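Local coordinates for protein putative hydantoin racemase (Klebsiella pneumoniae subsp. pneumoniae, PDB 3QVL) that racemises allantoin and probably interconverts the D and L forms of other 5-monosubstituted hydantoins, at residues 57-62 with 87-92; 221-224 with 228-231. One frame throughout, in Å; residues are numbered along the deposited sequence.

Contact 1 packs helix 48-68 against the end of helix 83-89, and contact 2 folds the loop after helix 203-216 back on itself. Their centres lie about 12 Å apart, and the side-chain nitrogen of K223 joins them: K223 NZ is 2.7 Å from R87 O and 2.9 Å from A90 O, distances that fit hydrogen bonds. The ring of F229 also reaches contact 1, with F229 CD1 3.3 Å from E88 O. Both contacts touch the second subunit. Neither has a residue in the pocket that holds the bound dioxoimidazolidinyl acetic acid, lined by residues such as N10, S44, S77, T117 and S182; what they join is the loop after helix 203-216, the end of helix 83-89 and helix 48-68.

Contact 1: residues 57-62 with 87-92; sequences GVLEQI and RELAQG
I62 and L89 form the tight part of this contact, their side chains running past each other in opposite directions. The I62 branch that does the touching is CG2, which approaches L89 CD2 to 3.8 Å and lies 3.9 Å from both CB and CG of L89. I62 CG2 also meets A90 CB at 3.7 Å, so one branch of I62 lies against two consecutive residues of the partner. It gets there because CG2 stands anti to the I62 backbone N, while CG1 takes the position beside that nitrogen. L89 also carries its side chain anti to its own N (chi1 -171°), which extends it across to helix 48-68; there L89 CD2 sits 3.5 Å from L59 O.

Side-chain packing is looser at L59, whose CD2 stays 4.2 Å from L89 CD2 as the two leucines meet at a slant, although L89 CD2 rests close on the L59 carbonyl oxygen. No hydrogen bond spans the segments, and 185 Å² is buried, all of it by residues with little solvent access. On the solvent side, the partly exposed E60 and Q61 direct their CB atoms away from the partner, and Q91 is exposed beyond A90, where the chain leaves helical geometry (psi 152°).

F49 of the second subunit packs on both L59 and L89. Within the chain, H73 of strand 72-75 touches I62 and A90, and I7 of strand 2-7 touches I62, placing the joint of helices 48-68 and 83-89 against the parallel sheet containing these two strands.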
# COMPACT_ATOMS: atom_id res chain seq x y z
N GLY A 57 -8.85 30.81 -8.11
CA GLY A 57 -8.18 32.03 -7.65
C GLY A 57 -6.67 31.94 -7.78
O GLY A 57 -6.02 32.92 -8.14
N VAL A 58 -6.12 30.77 -7.48
CA VAL A 58 -4.70 30.49 -7.68
C VAL A 58 -4.33 30.66 -9.15
O VAL A 58 -3.34 31.33 -9.47
CB VAL A 58 -4.31 29.07 -7.17
CG1 VAL A 58 -2.93 28.66 -7.67
CG2 VAL A 58 -4.37 29.00 -5.66
N LEU A 59 -5.13 30.07 -10.03
CA LEU A 59 -4.89 30.12 -11.48
C LEU A 59 -4.91 31.54 -12.04
O LEU A 59 -4.12 31.87 -12.93
CB LEU A 59 -5.90 29.24 -12.23
CG LEU A 59 -5.80 27.72 -12.04
CD1 LEU A 59 -6.95 27.02 -12.74
CD2 LEU A 59 -4.46 27.18 -12.54
N GLU A 60 -5.80 32.37 -11.50
CA GLU A 60 -5.86 33.79 -11.87
C GLU A 60 -4.55 34.50 -11.54
O GLU A 60 -4.06 35.31 -12.33
CB GLU A 60 -7.03 34.47 -11.16
N GLN A 61 -3.98 34.17 -10.38
CA GLN A 61 -2.70 34.75 -9.97
C GLN A 61 -1.50 34.14 -10.70
O GLN A 61 -0.53 34.83 -10.98
CB GLN A 61 -2.52 34.66 -8.45
CG GLN A 61 -3.43 35.59 -7.64
CD GLN A 61 -3.35 37.05 -8.08
OE1 GLN A 61 -4.38 37.69 -8.30
NE2 GLN A 61 -2.14 37.57 -8.20
N ILE A 62 -1.58 32.84 -10.99
CA ILE A 62 -0.57 32.15 -11.81
C ILE A 62 -0.45 32.84 -13.17
O ILE A 62 0.66 33.11 -13.65
CB ILE A 62 -0.89 30.64 -11.99
CG1 ILE A 62 -0.76 29.88 -10.66
CG2 ILE A 62 -0.01 30.01 -13.08
CD1 ILE A 62 0.66 29.67 -10.16
N ARG A 87 0.72 24.08 -12.26
CA ARG A 87 1.93 23.59 -12.92
C ARG A 87 1.78 23.49 -14.43
O ARG A 87 2.75 23.68 -15.17
CB ARG A 87 2.37 22.25 -12.32
CG ARG A 87 2.99 22.39 -10.95
CD ARG A 87 3.46 21.07 -10.38
NE ARG A 87 4.07 21.28 -9.07
CZ ARG A 87 4.48 20.32 -8.25
NH1 ARG A 87 4.36 19.04 -8.59
NH2 ARG A 87 5.03 20.64 -7.09
N GLU A 88 0.56 23.21 -14.89
CA GLU A 88 0.24 23.21 -16.31
C GLU A 88 0.31 24.63 -16.89
O GLU A 88 0.91 24.84 -17.95
CB GLU A 88 -1.14 22.61 -16.57
CG GLU A 88 -1.22 21.10 -16.39
CD GLU A 88 -2.57 20.53 -16.80
OE1 GLU A 88 -3.49 21.31 -17.10
OE2 GLU A 88 -2.69 19.29 -16.84
N LEU A 89 -0.30 25.58 -16.19
CA LEU A 89 -0.38 26.96 -16.66
C LEU A 89 0.95 27.71 -16.57
O LEU A 89 1.30 28.45 -17.49
CB LEU A 89 -1.49 27.72 -15.91
CG LEU A 89 -1.88 29.13 -16.39
CD1 LEU A 89 -2.40 29.12 -17.82
CD2 LEU A 89 -2.91 29.75 -15.45
N ALA A 90 1.68 27.51 -15.48
CA ALA A 90 2.93 28.23 -15.24
C ALA A 90 4.11 27.61 -15.98
O ALA A 90 4.13 26.41 -16.27
CB ALA A 90 3.23 28.31 -13.75
N GLN A 91 5.10 28.45 -16.30
CA GLN A 91 6.36 27.99 -16.86
C GLN A 91 7.34 27.66 -15.74
O GLN A 91 7.95 26.59 -15.73
CB GLN A 91 6.96 29.03 -17.81
CG GLN A 91 8.30 28.63 -18.41
CD GLN A 91 8.70 29.46 -19.62
OE1 GLN A 91 8.34 30.63 -19.74
NE2 GLN A 91 9.46 28.85 -20.53
N GLY A 92 7.49 28.59 -14.80
CA GLY A 92 8.31 28.38 -13.61
C GLY A 92 7.68 27.36 -12.68
O GLY A 92 6.47 27.12 -12.76

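Contact 2: residues 221-224 with 228-231; sequences TSKH and AFPE
K223 lays its aliphatic chain over one face of the F229 ring, the two side chains crossing at nearly a right angle. Contact is made atom by atom along the lysine. K223 CD stands above the middle of the ring, 3.7 Å from the F229 centroid and 12° off the normal, consistent with a CH-pi contact. K223 CE comes next, 3.7 Å from F229 CZ. K223 NZ ends 4.1 Å from the F229 ring centroid at 25° off the normal, within the geometry of a cation-pi interaction. A bend at chi2 (-62°) turns the K223 chain after CG, and its nearly extended outer torsions then carry CE and NZ across the ring toward the CE1 and CD1 side of F229.

Nearer the backbone, A228 CB abuts K223 O at 3.4 Å. S222 OG accepts from H224 N at 3.3 Å, closing an ST turn, and also bonds G176 O of the third subunit. R120 of the second subunit binds the carbonyl oxygens of A228 and F229.

K223 NZ hydrogen-bonds the carbonyl oxygens of R87, A90 and L227. Three carbonyl acceptors match the three N-H of an ammonium group, and an aromatic face lies alongside, so K223 is probably protonated; its bonds to R87 O and A90 O tie the loop to the end of helix 83-89.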
# COMPACT_ATOMS: atom_id res chain seq x y z
N THR A 221 9.03 23.09 -14.32
CA THR A 221 8.00 22.09 -14.60
C THR A 221 8.18 21.47 -15.98
O THR A 221 8.38 22.18 -16.97
CB THR A 221 6.59 22.71 -14.48
OG1 THR A 221 6.45 23.35 -13.21
CG2 THR A 221 5.51 21.64 -14.62
N SER A 222 8.12 20.14 -16.03
CA SER A 222 8.18 19.41 -17.29
C SER A 222 6.96 19.73 -18.14
O SER A 222 5.82 19.62 -17.68
CB SER A 222 8.25 17.91 -17.04
OG SER A 222 8.32 17.20 -18.26
N LYS A 223 7.21 20.13 -19.39
CA LYS A 223 6.14 20.38 -20.35
C LYS A 223 5.97 19.19 -21.29
O LYS A 223 5.33 19.29 -22.34
CB LYS A 223 6.39 21.68 -21.11
CG LYS A 223 6.30 22.94 -20.24
CD LYS A 223 4.90 23.11 -19.66
CE LYS A 223 4.92 23.99 -18.42
NZ LYS A 223 3.59 24.02 -17.76
N HIS A 224 6.56 18.06 -20.90
CA HIS A 224 6.42 16.81 -21.61
C HIS A 224 5.35 15.95 -20.95
O HIS A 224 5.57 15.38 -19.87
CB HIS A 224 7.76 16.07 -21.64
CG HIS A 224 7.69 14.69 -22.22
ND1 HIS A 224 7.68 14.45 -23.58
CD2 HIS A 224 7.65 13.47 -21.62
CE1 HIS A 224 7.62 13.15 -23.79
NE2 HIS A 224 7.60 12.53 -22.62
N ALA A 228 2.14 19.52 -19.31
CA ALA A 228 2.26 20.41 -20.46
C ALA A 228 1.25 21.54 -20.35
O ALA A 228 0.25 21.42 -19.62
CB ALA A 228 2.04 19.63 -21.75
N PHE A 229 1.50 22.64 -21.05
CA PHE A 229 0.55 23.75 -21.10
C PHE A 229 -0.82 23.23 -21.52
O PHE A 229 -0.91 22.30 -22.33
CB PHE A 229 1.04 24.84 -22.06
CG PHE A 229 2.30 25.53 -21.62
CD1 PHE A 229 2.31 26.35 -20.49
CD2 PHE A 229 3.48 25.36 -22.33
CE1 PHE A 229 3.48 26.99 -20.08
CE2 PHE A 229 4.66 26.00 -21.93
CZ PHE A 229 4.66 26.81 -20.81
N PRO A 230 -1.90 23.82 -20.97
CA PRO A 230 -3.25 23.36 -21.30
C PRO A 230 -3.50 23.35 -22.81
O PRO A 230 -2.97 24.21 -23.52
CB PRO A 230 -4.15 24.40 -20.63
CG PRO A 230 -3.33 24.95 -19.52
CD PRO A 230 -1.92 24.94 -20.02
N GLU A 231 -4.27 22.38 -23.28
CA GLU A 231 -4.63 22.29 -24.70
C GLU A 231 -5.35 23.57 -25.12
O GLU A 231 -6.17 24.09 -24.37
CB GLU A 231 -5.50 21.06 -24.97
CG GLU A 231 -4.89 19.72 -24.54
CD GLU A 231 -3.60 19.38 -25.28
OE1 GLU A 231 -3.51 19.63 -26.50
OE2 GLU A 231 -2.68 18.85 -24.62